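Local atomic coordinates of enoyl-CoA hydratase (Mycobacterium avium, PDB entry 3OC7), a protein that probably catalyses the reversible addition of water across the double bond of enoyl-CoA thioesters in fatty acid metabolism, as a member of the crotonase family. Residues A[12-17]-A[53-58]; A[159-164]-A[224-229]. One frame throughout, in Å; residues are numbered along the deposited sequence.

How the contacts relate
The two contacts lie in different parts of a crotonase subunit, with centres 29 Å apart and nearest atoms about 14 Å apart, so they do not touch. Along the chain they follow in series, contact 1 closing before contact 2 opens. Contact 1 is near one edge of the six-stranded sheet, 22 Å from the chain's centre; contact 2, 14 Å from that centre, joins a loop to helix 212-245 in the C-terminal helical part. Both are proline-led packing without direct hydrogen bonds between their segments. An ethanediol, probably left from the crystallisation liquor, binds at contact 2, hydrogen-bonded to R229 NH1 and to the carbonyl O of L221 of the third subunit.

Contact 1 of 2, residues A[12-17]-A[53-58]; sequences AGPAAT and DPAVRV
P14 and V56 mark the closest approach of the two backbones, their CA atoms 7.0 Å apart, where the start of the short helix 14-17 faces a type I turn running from D53 to V56. The turn is closed by the backbone bond from V56 N to D53 O. The whole encounter is small and converges on one ring. CG of P14 rests against CG2 of V56 at 3.8 Å, the two side chains crossing at about a right angle, and the same ring carbon comes within 4.3 Å of A55 CB. V56 offers this methyl because CG1 stands anti to the backbone N (chi1 178°), leaving CG2 beside that nitrogen and facing the proline. D53 approaches P14 from the opposite direction: its OD2 lies 3.9 Å from CD of P14, a van der Waals approach of a carboxylate oxygen to a ring carbon. OD1 of D53 accepts the backbone N-H of A55 from above the carboxylate plane, N to OD1 3.0 Å, forming an Asx turn that restrains the carboxylate's rotation. Aspartate suits this place because it can brace its own turn, while the small, exposed A55 adds a methyl at the margin of the ring. Proline suits the first turn of a helix, where its lack of an N-H costs no helical bond; G13, at the N-cap, gives its carbonyl O to both A16 N and T17 N. In the fold, helix 14-17 lies in the connection between the antiparallel strands 9-12 and 21-26, while 53-58 leads from helix 37-52 into strand 58-63, completing a beta-alpha-beta crossover from strand 21-26. The contact thus joins connections belonging to strands that flank 21-26 in the sheet, and V56 also packs on A22 of that middle strand.

Contact 2 of 2, residues A[159-164]-A[224-229]; sequences LLPKLS and AAVLER. With EDO (1,2-ethanediol), chain B.
P161 lays its ring over one face of the R229 guanidinium, with CG only 3.6 Å from NE and the ring nitrogen above the plane near its rim. This is packing of the crotonase fold's C-terminal helical part, between the loop joining helices 156-159 and 165-174 and the long helix 212-245. L160 extends the apolar cover over the same face, its CB lying 4.0 Å from NH1 of R229. A compact, rigid proline suits the spot, since its ring can meet a flat group while its CB reaches CG2 of V226 at 4.1 Å. V226, buried one helical turn before R229, supplies the apolar part of the helix surface. Arginine combines a long aliphatic stem with a polar end: it leaves the helix with CG anti to the backbone N (chi1 -176°), then bends at chi3 (-68°) to bring the guanidinium beneath the proline. L160 also packs on L221 of the third subunit, placing this side of the contact at a trimer interface. The carbonyl O of L221 of the third subunit also hydrogen-bonds the ethanediol, whose O1 accepts an N-H from NH1 of R229 near the guanidinium plane at 3.0 Å, with an N-H...O angle of 155°.

Contact 1 of 2, residues A[12-17]-A[53-58]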
ATOM      1  N   ALA A  12     -27.952  11.671 -18.055  1.00 16.23           N
ATOM      2  CA  ALA A  12     -28.045  11.150 -19.431  1.00 16.40           C
ATOM      3  C   ALA A  12     -27.921   9.618 -19.453  1.00 16.91           C
ATOM      4  O   ALA A  12     -26.899   9.058 -19.027  1.00 16.10           O
ATOM      5  CB  ALA A  12     -26.992  11.799 -20.338  1.00 16.78           C
ATOM      6  N   GLY A  13     -28.968   8.939 -19.920  1.00 17.17           N
ATOM      7  CA  GLY A  13     -29.021   7.470 -19.961  1.00 17.76           C
ATOM      8  C   GLY A  13     -28.618   6.882 -21.311  1.00 18.62           C
ATOM      9  O   GLY A  13     -28.217   7.632 -22.206  1.00 18.81           O
ATOM     10  N   PRO A  14     -28.709   5.537 -21.455  1.00 19.68           N
ATOM     11  CA  PRO A  14     -28.291   4.795 -22.662  1.00 21.05           C
ATOM     12  C   PRO A  14     -28.785   5.345 -24.013  1.00 22.55           C
ATOM     13  O   PRO A  14     -28.014   5.362 -24.976  1.00 23.19           O
ATOM     14  CB  PRO A  14     -28.807   3.375 -22.393  1.00 20.98           C
ATOM     15  CG  PRO A  14     -28.691   3.250 -20.904  1.00 20.22           C
ATOM     16  CD  PRO A  14     -29.064   4.613 -20.358  1.00 19.69           C
ATOM     17  N   ALA A  15     -30.025   5.824 -24.069  1.00 24.15           N
ATOM     18  CA  ALA A  15     -30.589   6.384 -25.312  1.00 24.95           C
ATOM     19  C   ALA A  15     -29.904   7.682 -25.783  1.00 25.43           C
ATOM     20  O   ALA A  15     -29.978   8.035 -26.970  1.00 26.30           O
ATOM     21  CB  ALA A  15     -32.099   6.585 -25.175  1.00 25.22           C
ATOM     22  N   ALA A  16     -29.231   8.371 -24.857  1.00 25.33           N
ATOM     23  CA  ALA A  16     -28.480   9.598 -25.152  1.00 25.25           C
ATOM     24  C   ALA A  16     -26.966   9.376 -25.230  1.00 25.12           C
ATOM     25  O   ALA A  16     -26.270  10.081 -25.967  1.00 26.24           O
ATOM     26  CB  ALA A  16     -28.802  10.682 -24.133  1.00 25.37           C
ATOM     27  N   THR A  17     -26.458   8.418 -24.451  1.00 24.75           N
ATOM     28  CA  THR A  17     -25.027   8.107 -24.449  1.00 24.18           C
ATOM     29  C   THR A  17     -24.598   7.156 -25.575  1.00 24.48           C
ATOM     30  O   THR A  17     -23.437   7.175 -25.988  1.00 25.60           O
ATOM     31  CB  THR A  17     -24.552   7.517 -23.089  1.00 23.19           C
ATOM     32  OG1 THR A  17     -25.205   6.267 -22.841  1.00 22.20           O
ATOM     33  CG2 THR A  17     -24.821   8.486 -21.939  1.00 23.56           C
ATOM     34  N   ASP A  53     -32.076   0.913 -13.806  1.00 19.72           N
ATOM     35  CA  ASP A  53     -32.175   0.619 -15.248  1.00 19.87           C
ATOM     36  C   ASP A  53     -31.307  -0.601 -15.605  1.00 20.32           C
ATOM     37  O   ASP A  53     -30.080  -0.517 -15.517  1.00 19.46           O
ATOM     38  CB  ASP A  53     -31.747   1.847 -16.072  1.00 19.92           C
ATOM     39  CG  ASP A  53     -31.904   1.651 -17.589  1.00 20.04           C
ATOM     40  OD1 ASP A  53     -32.160   0.516 -18.054  1.00 20.27           O
ATOM     41  OD2 ASP A  53     -31.747   2.650 -18.331  1.00 22.26           O
ATOM     42  N   PRO A  54     -31.927  -1.734 -16.018  1.00 20.39           N
ATOM     43  CA  PRO A  54     -31.154  -2.956 -16.327  1.00 20.61           C
ATOM     44  C   PRO A  54     -30.164  -2.825 -17.500  1.00 19.83           C
ATOM     45  O   PRO A  54     -29.244  -3.639 -17.607  1.00 20.55           O
ATOM     46  CB  PRO A  54     -32.240  -3.993 -16.675  1.00 21.04           C
ATOM     47  CG  PRO A  54     -33.514  -3.426 -16.177  1.00 21.70           C
ATOM     48  CD  PRO A  54     -33.376  -1.936 -16.207  1.00 21.08           C
ATOM     49  N   ALA A  55     -30.361  -1.832 -18.365  1.00 19.13           N
ATOM     50  CA  ALA A  55     -29.446  -1.562 -19.489  1.00 17.81           C
ATOM     51  C   ALA A  55     -28.118  -0.849 -19.111  1.00 17.07           C
ATOM     52  O   ALA A  55     -27.198  -0.771 -19.932  1.00 17.34           O
ATOM     53  CB  ALA A  55     -30.176  -0.785 -20.595  1.00 18.45           C
ATOM     54  N   VAL A  56     -28.048  -0.305 -17.893  1.00 16.07           N
ATOM     55  CA  VAL A  56     -26.838   0.374 -17.402  1.00 14.93           C
ATOM     56  C   VAL A  56     -25.896  -0.608 -16.686  1.00 14.60           C
ATOM     57  O   VAL A  56     -26.324  -1.325 -15.754  1.00 15.42           O
ATOM     58  CB  VAL A  56     -27.212   1.576 -16.470  1.00 14.01           C
ATOM     59  CG1 VAL A  56     -25.943   2.266 -15.908  1.00 12.46           C
ATOM     60  CG2 VAL A  56     -28.078   2.601 -17.209  1.00 14.93           C
ATOM     61  N   ARG A  57     -24.628  -0.644 -17.130  1.00 14.42           N
ATOM     62  CA  ARG A  57     -23.569  -1.457 -16.479  1.00 13.85           C
ATOM     63  C   ARG A  57     -22.396  -0.650 -15.844  1.00 12.89           C
ATOM     64  O   ARG A  57     -21.568  -1.219 -15.113  1.00 13.70           O
ATOM     65  CB  ARG A  57     -23.077  -2.596 -17.406  1.00 13.76           C
ATOM     66  CG  ARG A  57     -24.159  -3.685 -17.656  1.00 15.11           C
ATOM     67  CD  ARG A  57     -23.649  -4.967 -18.338  1.00 15.99           C
ATOM     68  NE  ARG A  57     -23.031  -4.762 -19.651  1.00 16.76           N
ATOM     69  CZ  ARG A  57     -23.695  -4.553 -20.791  1.00 18.82           C
ATOM     70  NH1 ARG A  57     -25.024  -4.496 -20.802  1.00 21.28           N
ATOM     71  NH2 ARG A  57     -23.025  -4.383 -21.922  1.00 21.49           N
ATOM     72  N   VAL A  58     -22.366   0.670 -16.074  1.00 12.76           N
ATOM     73  CA  VAL A  58     -21.318   1.554 -15.555  1.00 11.97           C
ATOM     74  C   VAL A  58     -21.826   3.010 -15.496  1.00 11.24           C
ATOM     75  O   VAL A  58     -22.682   3.396 -16.331  1.00 11.64           O
ATOM     76  CB  VAL A  58     -20.002   1.419 -16.404  1.00 12.09           C
ATOM     77  CG1 VAL A  58     -20.228   1.822 -17.862  1.00 14.41           C
ATOM     78  CG2 VAL A  58     -18.828   2.215 -15.801  1.00 13.02           C
TER

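Contact 2 of 2, residues A[159-164]-A[224-229]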
ATOM      1  N   LEU A 159      -9.571   8.401   1.334  1.00  9.91           N
ATOM      2  CA  LEU A 159      -8.152   8.686   1.004  1.00 10.43           C
ATOM      3  C   LEU A 159      -7.138   7.725   1.639  1.00 10.03           C
ATOM      4  O   LEU A 159      -6.189   7.264   0.960  1.00 10.63           O
ATOM      5  CB  LEU A 159      -7.764  10.140   1.354  1.00 10.72           C
ATOM      6  CG  LEU A 159      -8.448  11.279   0.587  1.00 11.97           C
ATOM      7  CD1 LEU A 159      -7.784  12.596   0.967  1.00 13.68           C
ATOM      8  CD2 LEU A 159      -8.418  11.057  -0.923  1.00 13.59           C
ATOM      9  N   LEU A 160      -7.303   7.411   2.923  1.00  8.82           N
ATOM     10  CA  LEU A 160      -6.288   6.574   3.601  1.00  9.76           C
ATOM     11  C   LEU A 160      -6.183   5.108   3.101  1.00  9.77           C
ATOM     12  O   LEU A 160      -5.068   4.561   3.096  1.00 10.70           O
ATOM     13  CB  LEU A 160      -6.358   6.683   5.138  1.00 10.47           C
ATOM     14  CG  LEU A 160      -6.113   8.088   5.727  1.00 10.89           C
ATOM     15  CD1 LEU A 160      -6.188   8.024   7.256  1.00 15.66           C
ATOM     16  CD2 LEU A 160      -4.788   8.735   5.263  1.00 12.81           C
ATOM     17  N   PRO A 161      -7.297   4.485   2.656  1.00  9.35           N
ATOM     18  CA  PRO A 161      -7.164   3.140   2.023  1.00  9.68           C
ATOM     19  C   PRO A 161      -6.472   3.133   0.636  1.00  9.53           C
ATOM     20  O   PRO A 161      -6.025   2.071   0.203  1.00 11.89           O
ATOM     21  CB  PRO A 161      -8.623   2.637   1.903  1.00  9.93           C
ATOM     22  CG  PRO A 161      -9.411   3.529   2.798  1.00 11.90           C
ATOM     23  CD  PRO A 161      -8.708   4.845   2.904  1.00  9.92           C
ATOM     24  N   LYS A 162      -6.376   4.284  -0.052  1.00  9.10           N
ATOM     25  CA  LYS A 162      -5.901   4.322  -1.461  1.00  9.30           C
ATOM     26  C   LYS A 162      -4.548   5.048  -1.727  1.00  8.61           C
ATOM     27  O   LYS A 162      -3.831   4.716  -2.696  1.00  9.69           O
ATOM     28  CB  LYS A 162      -7.030   4.837  -2.386  1.00  8.92           C
ATOM     29  CG  LYS A 162      -8.385   4.090  -2.189  1.00 10.11           C
ATOM     30  CD  LYS A 162      -9.438   4.392  -3.287  1.00 10.03           C
ATOM     31  CE  LYS A 162     -10.781   3.715  -2.927  1.00  9.79           C
ATOM     32  NZ  LYS A 162     -11.806   3.757  -4.022  1.00 10.79           N
ATOM     33  N   LEU A 163      -4.193   6.034  -0.904  1.00  8.85           N
ATOM     34  CA  LEU A 163      -2.913   6.779  -1.058  1.00  9.77           C
ATOM     35  C   LEU A 163      -1.771   5.974  -0.439  1.00  9.88           C
ATOM     36  O   LEU A 163      -1.974   5.303   0.583  1.00 10.38           O
ATOM     37  CB  LEU A 163      -2.986   8.120  -0.311  1.00 10.55           C
ATOM     38  CG  LEU A 163      -3.900   9.240  -0.784  1.00 15.14           C
ATOM     39  CD1 LEU A 163      -3.874  10.418   0.189  1.00 16.99           C
ATOM     40  CD2 LEU A 163      -3.442   9.691  -2.128  1.00 16.61           C
ATOM     41  N   SER A 164      -0.565   6.066  -1.009  1.00  9.77           N
ATOM     42  CA  SER A 164       0.597   5.530  -0.276  1.00 10.41           C
ATOM     43  C   SER A 164       0.762   6.215   1.104  1.00  9.83           C
ATOM     44  O   SER A 164       0.412   7.411   1.266  1.00 10.64           O
ATOM     45  CB  SER A 164       1.863   5.650  -1.100  1.00 11.06           C
ATOM     46  OG  SER A 164       2.404   6.955  -1.021  1.00 14.83           O
ATOM     47  N   ALA A 224     -14.869  -4.204   0.478  1.00 12.34           N
ATOM     48  CA  ALA A 224     -15.147  -4.762   1.813  1.00 12.91           C
ATOM     49  C   ALA A 224     -14.367  -4.071   2.937  1.00 13.32           C
ATOM     50  O   ALA A 224     -14.954  -3.683   3.963  1.00 14.11           O
ATOM     51  CB  ALA A 224     -14.906  -6.287   1.830  1.00 13.59           C
ATOM     52  N   ALA A 225     -13.060  -3.880   2.736  1.00 14.27           N
ATOM     53  CA  ALA A 225     -12.208  -3.217   3.756  1.00 14.83           C
ATOM     54  C   ALA A 225     -12.557  -1.732   3.970  1.00 14.26           C
ATOM     55  O   ALA A 225     -12.499  -1.223   5.106  1.00 15.58           O
ATOM     56  CB  ALA A 225     -10.714  -3.372   3.425  1.00 15.37           C
ATOM     57  N   VAL A 226     -12.923  -1.041   2.888  1.00 13.91           N
ATOM     58  CA  VAL A 226     -13.374   0.361   2.951  1.00 13.31           C
ATOM     59  C   VAL A 226     -14.667   0.512   3.784  1.00 12.53           C
ATOM     60  O   VAL A 226     -14.740   1.380   4.674  1.00 12.15           O
ATOM     61  CB  VAL A 226     -13.541   0.988   1.522  1.00 12.78           C
ATOM     62  CG1 VAL A 226     -14.062   2.432   1.592  1.00 13.49           C
ATOM     63  CG2 VAL A 226     -12.198   0.960   0.761  1.00 13.73           C
ATOM     64  N   LEU A 227     -15.658  -0.351   3.548  1.00 12.40           N
ATOM     65  CA  LEU A 227     -16.915  -0.278   4.302  1.00 12.56           C
ATOM     66  C   LEU A 227     -16.731  -0.575   5.818  1.00 13.69           C
ATOM     67  O   LEU A 227     -17.428   0.024   6.668  1.00 13.85           O
ATOM     68  CB  LEU A 227     -17.982  -1.163   3.645  1.00 11.85           C
ATOM     69  CG  LEU A 227     -18.419  -0.685   2.245  1.00 11.66           C
ATOM     70  CD1 LEU A 227     -19.228  -1.753   1.495  1.00 13.27           C
ATOM     71  CD2 LEU A 227     -19.187   0.629   2.348  1.00 11.77           C
ATOM     72  N   GLU A 228     -15.773  -1.451   6.145  1.00 15.07           N
ATOM     73  CA  GLU A 228     -15.423  -1.742   7.546  0.50 15.86           C
ATOM     74  C   GLU A 228     -14.885  -0.507   8.264  1.00 15.48           C
ATOM     75  O   GLU A 228     -15.193  -0.293   9.461  1.00 15.60           O
ATOM     76  CB  GLU A 228     -14.390  -2.870   7.649  0.50 16.32           C
ATOM     77  CG  GLU A 228     -14.893  -4.247   7.272  0.50 18.79           C
ATOM     78  CD  GLU A 228     -13.771  -5.279   7.224  0.50 22.57           C
ATOM     79  OE1 GLU A 228     -12.988  -5.370   8.200  0.50 25.39           O
ATOM     80  OE2 GLU A 228     -13.666  -6.000   6.209  0.50 24.70           O
ATOM     81  N   ARG A 229     -14.099   0.307   7.549  1.00 15.36           N
ATOM     82  CA  ARG A 229     -13.540   1.567   8.086  1.00 14.16           C
ATOM     83  C   ARG A 229     -14.648   2.602   8.378  1.00 13.74           C
ATOM     84  O   ARG A 229     -14.627   3.257   9.436  1.00 12.94           O
ATOM     85  CB  ARG A 229     -12.444   2.129   7.144  1.00 14.90           C
ATOM     86  CG  ARG A 229     -11.732   3.393   7.645  1.00 15.71           C
ATOM     87  CD  ARG A 229     -10.771   4.002   6.615  1.00 16.20           C
ATOM     88  NE  ARG A 229      -9.599   3.155   6.357  1.00 19.05           N
ATOM     89  CZ  ARG A 229      -8.394   3.329   6.897  1.00 20.73           C
ATOM     90  NH1 ARG A 229      -8.166   4.326   7.742  1.00 21.32           N
ATOM     91  NH2 ARG A 229      -7.409   2.497   6.573  1.00 22.78           N
TER
HETATM   92  C1  EDO B 264      -9.489   7.184  10.058  1.00 26.09           C
HETATM   93  O1  EDO B 264     -10.063   6.112   9.301  1.00 24.77           O
HETATM   94  C2  EDO B 264      -8.095   6.806  10.542  1.00 26.07           C
HETATM   95  O2  EDO B 264      -7.582   7.915  11.295  1.00 25.60           O